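Local coordinates for Lin1944 protein (Listeria innocua, PDB 3D7L) that is of unknown function but belongs to the short-chain dehydrogenase/reductase family and probably has oxidoreductase activity, at residues Gly37-Asp42 with Lys50-Gln55; Thr66-Phe71 with Ile86-Gly91; Arg151-Ser156 with Glu197-Tyr202; Leu160-Asp165 with Val177-Val182. All blocks are in the same frame, centred on the assembly; numbering follows the deposited sequence.

Interaction 1 of 4, residues Gly37-Asp42 with Lys50-Gln55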
# COMPACT_ATOMS: atom_id res chain seq x y z
N GLY D 37 16.62 -6.96 -21.91
CA GLY D 37 16.03 -5.76 -22.48
C GLY D 37 16.94 -4.82 -23.26
O GLY D 37 18.16 -4.84 -23.11
N ASP D 38 16.33 -3.98 -24.10
CA ASP D 38 17.02 -2.85 -24.75
C ASP D 38 17.77 -1.98 -23.72
O ASP D 38 18.83 -1.45 -23.99
CB ASP D 38 16.03 -1.96 -25.51
CG ASP D 38 15.29 -2.71 -26.63
OD1 ASP D 38 15.96 -3.43 -27.40
OD2 ASP D 38 14.04 -2.58 -26.73
N VAL D 39 17.19 -1.80 -22.54
CA VAL D 39 17.87 -1.08 -21.47
C VAL D 39 17.65 -1.94 -20.24
O VAL D 39 16.66 -2.67 -20.18
CB VAL D 39 17.30 0.37 -21.30
CG1 VAL D 39 18.17 1.19 -20.38
CG2 VAL D 39 17.30 1.11 -22.65
N THR D 40 18.58 -1.92 -19.30
CA THR D 40 18.38 -2.68 -18.06
C THR D 40 18.18 -1.76 -16.86
O THR D 40 18.54 -0.59 -16.90
CB THR D 40 19.48 -3.74 -17.77
OG1 THR D 40 20.76 -3.11 -17.65
CG2 THR D 40 19.53 -4.79 -18.88
N VAL D 41 17.58 -2.31 -15.81
CA VAL D 41 17.22 -1.54 -14.61
C VAL D 41 17.07 -2.51 -13.42
O VAL D 41 16.53 -3.60 -13.55
CB VAL D 41 15.93 -0.64 -14.84
CG1 VAL D 41 14.67 -1.48 -15.11
CG2 VAL D 41 15.71 0.35 -13.67
N ASP D 42 17.65 -2.12 -12.29
CA ASP D 42 17.33 -2.71 -10.99
C ASP D 42 16.39 -1.72 -10.31
O ASP D 42 16.84 -0.65 -9.85
CB ASP D 42 18.60 -2.91 -10.13
CG ASP D 42 18.29 -3.50 -8.76
OD1 ASP D 42 17.10 -3.57 -8.39
OD2 ASP D 42 19.24 -3.88 -8.05
N LYS D 50 17.31 5.98 -12.38
CA LYS D 50 17.67 7.26 -12.99
C LYS D 50 18.54 7.06 -14.22
O LYS D 50 18.31 7.73 -15.24
CB LYS D 50 18.36 8.19 -12.00
CG LYS D 50 17.60 8.29 -10.72
CD LYS D 50 17.62 9.67 -10.16
CE LYS D 50 18.76 9.86 -9.19
NZ LYS D 50 18.21 10.51 -7.94
N LYS D 51 19.50 6.14 -14.13
CA LYS D 51 20.34 5.83 -15.30
C LYS D 51 19.51 5.30 -16.46
O LYS D 51 19.70 5.72 -17.61
CB LYS D 51 21.43 4.80 -14.95
CG LYS D 51 22.84 5.24 -15.30
CD LYS D 51 23.14 5.24 -16.80
CE LYS D 51 24.41 6.04 -17.09
NZ LYS D 51 25.71 5.34 -16.71
N MSE D 52 18.58 4.39 -16.17
CA MSE D 52 17.69 3.87 -17.20
C MSE D 52 16.99 5.01 -17.93
O MSE D 52 17.00 5.06 -19.16
CB MSE D 52 16.68 2.87 -16.64
CG MSE D 52 15.66 2.39 -17.69
SE MSE D 52 14.09 1.60 -16.96
CE MSE D 52 13.32 3.12 -16.05
N TYR D 53 16.40 5.94 -17.18
CA TYR D 53 15.66 7.05 -17.78
C TYR D 53 16.54 8.04 -18.59
O TYR D 53 16.06 8.61 -19.58
CB TYR D 53 14.84 7.80 -16.72
CG TYR D 53 13.55 7.11 -16.31
CD1 TYR D 53 12.64 6.62 -17.27
CD2 TYR D 53 13.22 6.96 -14.95
CE1 TYR D 53 11.45 5.99 -16.88
CE2 TYR D 53 12.04 6.32 -14.56
CZ TYR D 53 11.16 5.85 -15.53
OH TYR D 53 9.98 5.24 -15.11
N GLU D 54 17.79 8.24 -18.17
CA GLU D 54 18.77 9.01 -18.97
C GLU D 54 19.05 8.30 -20.29
O GLU D 54 19.06 8.94 -21.36
CB GLU D 54 20.11 9.19 -18.24
CG GLU D 54 20.08 9.95 -16.93
CD GLU D 54 21.42 9.86 -16.16
OE1 GLU D 54 21.42 9.75 -14.90
OE2 GLU D 54 22.48 9.87 -16.83
N GLN D 55 19.30 6.99 -20.22
CA GLN D 55 19.50 6.19 -21.41
C GLN D 55 18.30 6.29 -22.37
O GLN D 55 18.49 6.55 -23.55
CB GLN D 55 19.82 4.73 -21.06
CG GLN D 55 21.30 4.49 -20.66
CD GLN D 55 21.62 3.04 -20.16
OE1 GLN D 55 22.69 2.50 -20.47
NE2 GLN D 55 20.71 2.45 -19.39
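Val41 and Met52 bring the two backbones closest, their CA atoms 6.0 Å apart, where the weakly bonded edge strand about Val39 and Thr40 passes beside the helix that follows it. No hydrogen bond joins the two segments, so side-chain packing carries the contact. Met52, present as selenomethionine, reaches toward the strand with CG anti to its backbone N (chi1 176°), and its SE settles against Val41, 3.6 Å from Val41 CB and equally close to Val41 CG1. A long, unbranched and polarisable side chain suits this place because it can bend: the chain turns at chi3 (65°) and brings the CE methyl of Met52 over the centre of the Tyr53 ring, 3.4 Å above its plane. Val39 crosses the same chain nearer its root, with Val39 CG1 3.9 Å from Met52 CG. Both valines are compact, beta-branched residues at home in an extended backbone, and both turn toward the helix, whereas Thr40 between them directs its side chain away, and its carbonyl O lies 3.9 Å from Met52 CB. At the exposed margin Gln55 runs past Val39 in the opposite direction, its CB lying against Val39 CG1; the short approach of its amide nitrogen is doubtful. Backbone bonds from Val39 to Thr31 and from Val41 to Gly33 tie the strand to strand 28-33, while Leu7 of strand 5-9 and Leu96 of helix 79-100 touch Met52, so helix 46-56 packs on the sheet near its edge and beside helix 79-100. It connects strands 39-40 and 59-64 in a beta-alpha-beta crossover of the Rossmann-type fold.

Interaction 2 of 4, residues Thr66-Phe71 with Ile86-Gly91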
# COMPACT_ATOMS: atom_id res chain seq x y z
N THR D 66 6.24 -5.42 -13.72
CA THR D 66 7.41 -5.89 -12.98
C THR D 66 7.17 -5.69 -11.48
O THR D 66 6.18 -5.10 -11.09
CB THR D 66 8.70 -5.13 -13.41
OG1 THR D 66 9.85 -5.90 -13.03
CG2 THR D 66 8.79 -3.70 -12.81
N GLY D 67 8.09 -6.19 -10.66
CA GLY D 67 8.02 -5.98 -9.22
C GLY D 67 7.72 -7.28 -8.52
O GLY D 67 6.80 -7.99 -8.89
N SER D 68 8.50 -7.58 -7.49
CA SER D 68 8.37 -8.83 -6.76
C SER D 68 7.91 -8.58 -5.34
O SER D 68 8.26 -7.56 -4.75
CB SER D 68 9.72 -9.57 -6.69
OG SER D 68 10.35 -9.64 -7.95
N ALA D 69 7.18 -9.55 -4.81
CA ALA D 69 6.63 -9.53 -3.45
C ALA D 69 6.94 -10.86 -2.75
O ALA D 69 6.74 -11.93 -3.34
CB ALA D 69 5.11 -9.32 -3.48
N THR D 70 7.42 -10.79 -1.51
CA THR D 70 7.58 -11.98 -0.69
C THR D 70 6.27 -12.75 -0.58
O THR D 70 5.22 -12.14 -0.28
CB THR D 70 8.10 -11.63 0.73
OG1 THR D 70 9.46 -11.20 0.61
CG2 THR D 70 8.06 -12.82 1.65
N PHE D 71 6.35 -14.06 -0.81
CA PHE D 71 5.21 -14.99 -0.76
C PHE D 71 5.44 -15.98 0.38
O PHE D 71 5.79 -17.13 0.16
CB PHE D 71 5.10 -15.70 -2.12
CG PHE D 71 3.81 -16.46 -2.34
CD1 PHE D 71 3.83 -17.85 -2.47
CD2 PHE D 71 2.58 -15.79 -2.47
CE1 PHE D 71 2.65 -18.58 -2.72
CE2 PHE D 71 1.37 -16.51 -2.73
CZ PHE D 71 1.42 -17.91 -2.84
N ILE D 86 8.59 -4.32 -0.14
CA ILE D 86 8.62 -2.87 -0.03
C ILE D 86 9.58 -2.22 -1.02
O ILE D 86 9.24 -1.19 -1.61
CB ILE D 86 8.88 -2.40 1.41
CG1 ILE D 86 7.66 -2.74 2.30
CG2 ILE D 86 9.15 -0.90 1.45
CD1 ILE D 86 7.82 -2.40 3.77
N SER D 87 10.74 -2.84 -1.26
CA SER D 87 11.71 -2.26 -2.19
C SER D 87 11.39 -2.54 -3.66
O SER D 87 11.88 -1.83 -4.53
CB SER D 87 13.16 -2.67 -1.86
OG SER D 87 13.40 -4.00 -2.27
N SER D 88 10.57 -3.56 -3.92
CA SER D 88 10.37 -4.05 -5.30
C SER D 88 8.97 -3.81 -5.89
O SER D 88 8.75 -2.78 -6.53
CB SER D 88 10.79 -5.52 -5.42
OG SER D 88 10.79 -5.93 -6.78
N LYS D 89 8.03 -4.74 -5.69
CA LYS D 89 6.68 -4.57 -6.22
C LYS D 89 6.06 -3.26 -5.75
O LYS D 89 5.35 -2.62 -6.52
CB LYS D 89 5.77 -5.76 -5.86
CG LYS D 89 4.32 -5.68 -6.38
CD LYS D 89 4.25 -5.96 -7.86
CE LYS D 89 2.82 -5.97 -8.39
NZ LYS D 89 2.06 -7.12 -7.90
N LEU D 90 6.32 -2.88 -4.50
CA LEU D 90 5.77 -1.65 -3.93
C LEU D 90 6.60 -0.42 -4.32
O LEU D 90 6.20 0.37 -5.17
CB LEU D 90 5.63 -1.74 -2.41
CG LEU D 90 4.77 -0.67 -1.70
CD1 LEU D 90 4.29 -1.20 -0.33
CD2 LEU D 90 5.48 0.67 -1.54
N GLY D 91 7.78 -0.30 -3.71
CA GLY D 91 8.61 0.90 -3.79
C GLY D 91 9.28 1.03 -5.14
O GLY D 91 9.50 2.13 -5.59
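The flat groups that meet here are peptide units rather than rings: Lys89 N comes to the Ser68 carbonyl from above its plane, 39° out of it, with Lys89 N 3.0 Å from Ser68 O. On the N-H side of the same residue, Ser68 N points almost straight at Ser88 OG, 2.9 Å away. Ser68 is thus gripped at both its backbone polar groups by successive residues of the helix. The hydroxyl of Ser88 is there because OG stands anti to its own backbone N (chi1 -172°), directed out of the helix toward the loop; a short polar side chain suits such a buried spot. Gly67 allows the close approach: lacking a side chain and holding a positive phi, it brings its CA to 3.6 Å from Lys89 CA. Lys89 then bends at chi2 and lies along the loop, its CD 3.4 Å from Gly67 O, before its NZ leaves to bond Asn132 OD1 and Thr114 O. Gly91 N bonds Ile86 O in a wider pi-type turn, and Lys89, within that turn, gives its N-H to the loop. The loop follows strand 59-64 of the Rossmann-type sheet and, as in relatives, probably borders the cofactor cleft; Ala69 also touches Ala128 of helix 126-142. Beside the contact, Ile86 and Leu90 of helix 79-100 pack on the same residues of the second subunit, consistent with an SDR dimer helix.

Interaction 3 of 4, residues Arg151-Ser156 with Glu197-Tyr202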
# COMPACT_ATOMS: atom_id res chain seq x y z
N ARG D 151 -1.36 10.78 -17.70
CA ARG D 151 -2.33 9.89 -17.05
C ARG D 151 -1.63 8.75 -16.32
O ARG D 151 -0.48 8.41 -16.63
CB ARG D 151 -3.34 9.33 -18.06
CG ARG D 151 -4.02 10.43 -18.93
CD ARG D 151 -4.94 9.82 -20.02
NE ARG D 151 -4.15 9.14 -21.03
CZ ARG D 151 -3.99 7.81 -21.14
NH1 ARG D 151 -4.63 6.97 -20.35
NH2 ARG D 151 -3.22 7.34 -22.10
N ILE D 152 -2.32 8.18 -15.33
CA ILE D 152 -1.77 7.02 -14.61
C ILE D 152 -2.89 6.07 -14.17
O ILE D 152 -3.84 6.48 -13.49
CB ILE D 152 -0.86 7.45 -13.39
CG1 ILE D 152 -0.41 6.22 -12.58
CG2 ILE D 152 -1.62 8.45 -12.44
CD1 ILE D 152 0.80 6.49 -11.68
N ASN D 153 -2.76 4.81 -14.57
CA ASN D 153 -3.73 3.78 -14.19
C ASN D 153 -3.01 2.53 -13.67
O ASN D 153 -1.81 2.40 -13.83
CB ASN D 153 -4.60 3.36 -15.39
CG ASN D 153 -5.36 4.51 -16.00
OD1 ASN D 153 -6.22 5.11 -15.35
ND2 ASN D 153 -5.07 4.81 -17.28
N THR D 154 -3.76 1.61 -13.07
CA THR D 154 -3.19 0.33 -12.69
C THR D 154 -3.99 -0.80 -13.33
O THR D 154 -5.18 -0.65 -13.61
CB THR D 154 -3.11 0.11 -11.15
OG1 THR D 154 -4.40 0.28 -10.56
CG2 THR D 154 -2.15 1.08 -10.52
N VAL D 155 -3.31 -1.92 -13.57
CA VAL D 155 -3.96 -3.13 -14.06
C VAL D 155 -3.81 -4.19 -12.97
O VAL D 155 -2.71 -4.41 -12.46
CB VAL D 155 -3.41 -3.56 -15.42
CG1 VAL D 155 -4.00 -4.94 -15.85
CG2 VAL D 155 -3.69 -2.48 -16.48
N SER D 156 -4.93 -4.81 -12.59
CA SER D 156 -4.94 -5.81 -11.50
C SER D 156 -5.38 -7.16 -12.05
O SER D 156 -6.57 -7.40 -12.29
CB SER D 156 -5.83 -5.38 -10.36
OG SER D 156 -5.73 -6.33 -9.29
N GLU D 197 -7.58 5.07 -12.72
CA GLU D 197 -8.34 3.84 -12.80
C GLU D 197 -7.53 2.63 -12.36
O GLU D 197 -6.31 2.59 -12.52
CB GLU D 197 -8.84 3.61 -14.22
CG GLU D 197 -9.73 4.74 -14.79
CD GLU D 197 -11.00 4.98 -13.98
OE1 GLU D 197 -11.56 4.04 -13.36
OE2 GLU D 197 -11.43 6.15 -13.97
N SER D 198 -8.23 1.69 -11.76
CA SER D 198 -7.77 0.32 -11.48
C SER D 198 -8.61 -0.59 -12.38
O SER D 198 -9.83 -0.71 -12.22
CB SER D 198 -7.96 -0.01 -9.98
OG SER D 198 -7.68 -1.38 -9.71
N TYR D 199 -7.95 -1.18 -13.38
CA TYR D 199 -8.59 -2.07 -14.34
C TYR D 199 -8.43 -3.48 -13.85
O TYR D 199 -7.35 -4.06 -13.98
CB TYR D 199 -7.95 -1.93 -15.73
CG TYR D 199 -8.14 -0.57 -16.38
CD1 TYR D 199 -9.38 0.06 -16.35
CD2 TYR D 199 -7.09 0.08 -17.03
CE1 TYR D 199 -9.58 1.31 -16.94
CE2 TYR D 199 -7.29 1.34 -17.64
CZ TYR D 199 -8.54 1.94 -17.59
OH TYR D 199 -8.75 3.16 -18.16
N GLN D 200 -9.49 -4.03 -13.27
CA GLN D 200 -9.45 -5.40 -12.74
C GLN D 200 -9.67 -6.37 -13.91
O GLN D 200 -10.55 -6.16 -14.72
CB GLN D 200 -10.57 -5.59 -11.72
CG GLN D 200 -10.62 -4.56 -10.55
CD GLN D 200 -11.96 -4.60 -9.82
OE1 GLN D 200 -13.00 -4.90 -10.43
NE2 GLN D 200 -11.94 -4.34 -8.53
N VAL D 201 -8.83 -7.40 -14.03
CA VAL D 201 -9.07 -8.46 -15.02
C VAL D 201 -9.20 -9.76 -14.21
O VAL D 201 -8.23 -10.53 -14.10
CB VAL D 201 -7.96 -8.57 -16.13
CG1 VAL D 201 -8.36 -9.54 -17.25
CG2 VAL D 201 -7.64 -7.19 -16.76
N TYR D 202 -10.38 -9.98 -13.63
CA TYR D 202 -10.58 -11.10 -12.69
C TYR D 202 -11.42 -12.24 -13.29
O TYR D 202 -11.35 -13.40 -12.86
CB TYR D 202 -11.21 -10.64 -11.38
CG TYR D 202 -10.40 -9.64 -10.55
CD1 TYR D 202 -9.01 -9.50 -10.70
CD2 TYR D 202 -11.04 -8.85 -9.58
CE1 TYR D 202 -8.29 -8.59 -9.94
CE2 TYR D 202 -10.32 -7.91 -8.81
CZ TYR D 202 -8.94 -7.81 -8.99
OH TYR D 202 -8.20 -6.92 -8.22
OXT TYR D 202 -12.19 -12.01 -14.24
O HOH W 1 -5.10 -1.71 -9.00
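Ser156 and Tyr202 join hydroxyls at the end of this parallel ladder, Ser156 OG donating to Tyr202 OH at 2.8 Å; Glu119 OE2 is the second partner of that phenol oxygen and also takes the amide of Gln200. Between the strands four backbone bonds run in the staggered parallel pattern, from Thr154 N to Glu197 O, Tyr199 N to Thr154 O, Ser156 N to Tyr199 O and Val201 N to Ser156 O. The Tyr199 N to Thr154 O bond, 2.8 Å long, is almost perfectly straight (178°). Beside the first of these bonds the side chain of Asn153 adds a link: OD1 receives Glu197 N at 3.0 Å, in the carbonyl plane on a lone pair, while ND2 is held by Gln194 O and Ser189 OG. Thr154 and Ser198 turn to one face and share a water, 2.6 Å from Thr154 OG1 and 2.7 Å from Ser198 OG. On the other face Val155 CG2 lies at the edge of the Tyr199 ring, 4.3 Å from Tyr199 CD2, and Val155 CG1 meets Val201 CG2 at 4.4 Å. Small hydroxyl residues suit the first face, against helix 126-142, whereas valines suit the second, against helix 179-191. Polar links flank the backbone bonds, the Asn153 amide near Glu197 and the Tyr202 phenol beside Ser156, consistent with a fixed register for the outermost strand of this chain.

Interaction 4 of 4, residues Leu160-Asp165 with Val177-Val182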
# COMPACT_ATOMS: atom_id res chain seq x y z
N LEU D 160 -2.80 -16.02 -13.83
CA LEU D 160 -2.78 -16.32 -15.28
C LEU D 160 -2.90 -17.80 -15.64
O LEU D 160 -2.27 -18.66 -15.02
CB LEU D 160 -1.52 -15.76 -15.95
CG LEU D 160 -1.17 -14.30 -15.66
CD1 LEU D 160 0.08 -13.93 -16.42
CD2 LEU D 160 -2.35 -13.38 -16.04
N GLU D 161 -3.71 -18.10 -16.66
CA GLU D 161 -3.79 -19.45 -17.20
C GLU D 161 -2.39 -20.02 -17.50
O GLU D 161 -2.11 -21.18 -17.20
CB GLU D 161 -4.62 -19.47 -18.50
CG GLU D 161 -6.09 -19.14 -18.30
CD GLU D 161 -6.91 -19.28 -19.57
OE1 GLU D 161 -6.33 -19.27 -20.67
OE2 GLU D 161 -8.14 -19.40 -19.46
N GLU D 162 -1.52 -19.19 -18.08
CA GLU D 162 -0.18 -19.66 -18.43
C GLU D 162 0.75 -19.85 -17.22
O GLU D 162 1.86 -20.35 -17.38
CB GLU D 162 0.48 -18.79 -19.51
CG GLU D 162 -0.04 -17.37 -19.68
CD GLU D 162 -1.40 -17.28 -20.36
OE1 GLU D 162 -1.55 -17.59 -21.56
OE2 GLU D 162 -2.34 -16.86 -19.67
N SER D 163 0.28 -19.47 -16.04
CA SER D 163 0.98 -19.75 -14.78
C SER D 163 0.24 -20.76 -13.88
O SER D 163 0.76 -21.13 -12.83
CB SER D 163 1.19 -18.45 -14.00
OG SER D 163 2.00 -17.54 -14.72
N TRP D 164 -0.94 -21.19 -14.30
CA TRP D 164 -1.84 -22.06 -13.52
C TRP D 164 -1.24 -23.41 -13.15
O TRP D 164 -1.50 -23.95 -12.07
CB TRP D 164 -3.12 -22.30 -14.32
CG TRP D 164 -4.23 -22.99 -13.57
CD1 TRP D 164 -4.83 -24.17 -13.89
CD2 TRP D 164 -4.88 -22.51 -12.39
NE1 TRP D 164 -5.82 -24.46 -12.98
CE2 TRP D 164 -5.89 -23.45 -12.06
CE3 TRP D 164 -4.74 -21.37 -11.58
CZ2 TRP D 164 -6.73 -23.29 -10.95
CZ3 TRP D 164 -5.58 -21.21 -10.47
CH2 TRP D 164 -6.55 -22.17 -10.17
N ASP D 165 -0.47 -23.97 -14.08
CA ASP D 165 0.39 -25.13 -13.86
C ASP D 165 1.16 -25.04 -12.54
O ASP D 165 1.10 -25.95 -11.72
CB ASP D 165 1.35 -25.24 -15.05
CG ASP D 165 1.45 -23.93 -15.85
OD1 ASP D 165 2.45 -23.19 -15.64
OD2 ASP D 165 0.51 -23.62 -16.65
N VAL D 177 -7.10 -16.33 -15.70
CA VAL D 177 -7.41 -15.51 -16.88
C VAL D 177 -6.28 -15.63 -17.90
O VAL D 177 -5.12 -15.80 -17.52
CB VAL D 177 -7.67 -14.01 -16.49
CG1 VAL D 177 -8.96 -13.86 -15.64
CG2 VAL D 177 -6.47 -13.42 -15.77
N PRO D 178 -6.62 -15.55 -19.20
CA PRO D 178 -5.53 -15.57 -20.18
C PRO D 178 -4.71 -14.29 -20.06
O PRO D 178 -5.27 -13.21 -19.91
CB PRO D 178 -6.25 -15.60 -21.53
CG PRO D 178 -7.67 -15.92 -21.24
CD PRO D 178 -7.94 -15.40 -19.85
N ALA D 179 -3.39 -14.41 -20.11
CA ALA D 179 -2.51 -13.26 -20.15
C ALA D 179 -2.87 -12.30 -21.30
O ALA D 179 -2.84 -11.08 -21.11
CB ALA D 179 -1.08 -13.71 -20.26
N ALA D 180 -3.24 -12.84 -22.47
CA ALA D 180 -3.77 -12.02 -23.57
C ALA D 180 -4.93 -11.09 -23.17
O ALA D 180 -5.05 -9.98 -23.71
CB ALA D 180 -4.21 -12.91 -24.75
N LYS D 181 -5.80 -11.54 -22.25
CA LYS D 181 -6.93 -10.71 -21.82
C LYS D 181 -6.45 -9.59 -20.91
O LYS D 181 -6.88 -8.45 -21.05
CB LYS D 181 -7.99 -11.57 -21.14
CG LYS D 181 -9.26 -10.85 -20.74
CD LYS D 181 -10.15 -11.77 -19.95
CE LYS D 181 -11.44 -11.09 -19.57
NZ LYS D 181 -12.34 -12.03 -18.86
N VAL D 182 -5.56 -9.89 -19.98
CA VAL D 182 -4.98 -8.87 -19.14
C VAL D 182 -4.24 -7.82 -20.00
O VAL D 182 -4.28 -6.64 -19.68
CB VAL D 182 -4.03 -9.47 -18.07
CG1 VAL D 182 -3.50 -8.38 -17.14
CG2 VAL D 182 -4.77 -10.55 -17.25
O HOH W 2 -3.15 -15.47 -23.31
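Leu160 lays its two methyls over the start of helix 179-191, CD1 4.0 Å from Ala179 CB and CD2 3.9 Å from Val182 CG2, crossing Val182 at about a right angle. The small methyl of Ala179 lets loop and helix come this near, and the branched end of leucine can meet two helix residues at once. Alongside, the backbones join in a single bridge: Glu161 N bonds Val177 O at 2.8 Å, approaching from above the carbonyl plane, and Leu160 CA adds a C-H contact to the same oxygen. Glu161 then runs beside Pro178 in the same direction, its OE1 3.7 Å from Pro178 CG. The carboxylate of Glu162 makes the second polar link. Pro178 sits at the N-cap position without a polar side chain; Ala179 N, the next N-H, is bonded by Glu162 OE2 at 2.7 Å, met from above the carboxylate plane (54°). A chi1 of 23°, well off the usual staggered values, and a bend at chi2 carry the group there. Its OE1 accepts from a water that in turn accepts from Ala180 N, so both oxygens serve the first turn of the helix, whose N-terminal end would probably stabilise the negative charge. Helix 14-23 packs against this junction through Thr14, Leu15 and Ala18, while Val182 continues inward to Val155 and Val201, joining helix 179-191 to the outer strands of the sheet.

In the fold
The four contacts span a parallel Rossmann-type sheet with strand order 3-2-1-4-5-6-7, as in short-chain dehydrogenases/reductases. Interactions 1 and 3 lie at its two edges, on opposite sides of the chain's centre, their own centres about 24 Å apart. Interaction 2 follows interaction 1 in the chain and stands about 18 Å from it, between centres, where helix 79-100 meets the loop after strand 59-64. Interactions 3 and 4 both come later; interaction 4 is nested within the excursion that interaction 3 closes, and these two touch, helix 179-191 leaning on the last two strands. The last strand, the helix before it and the loop leading into that helix therefore pack together, while helix 79-100 faces the second subunit.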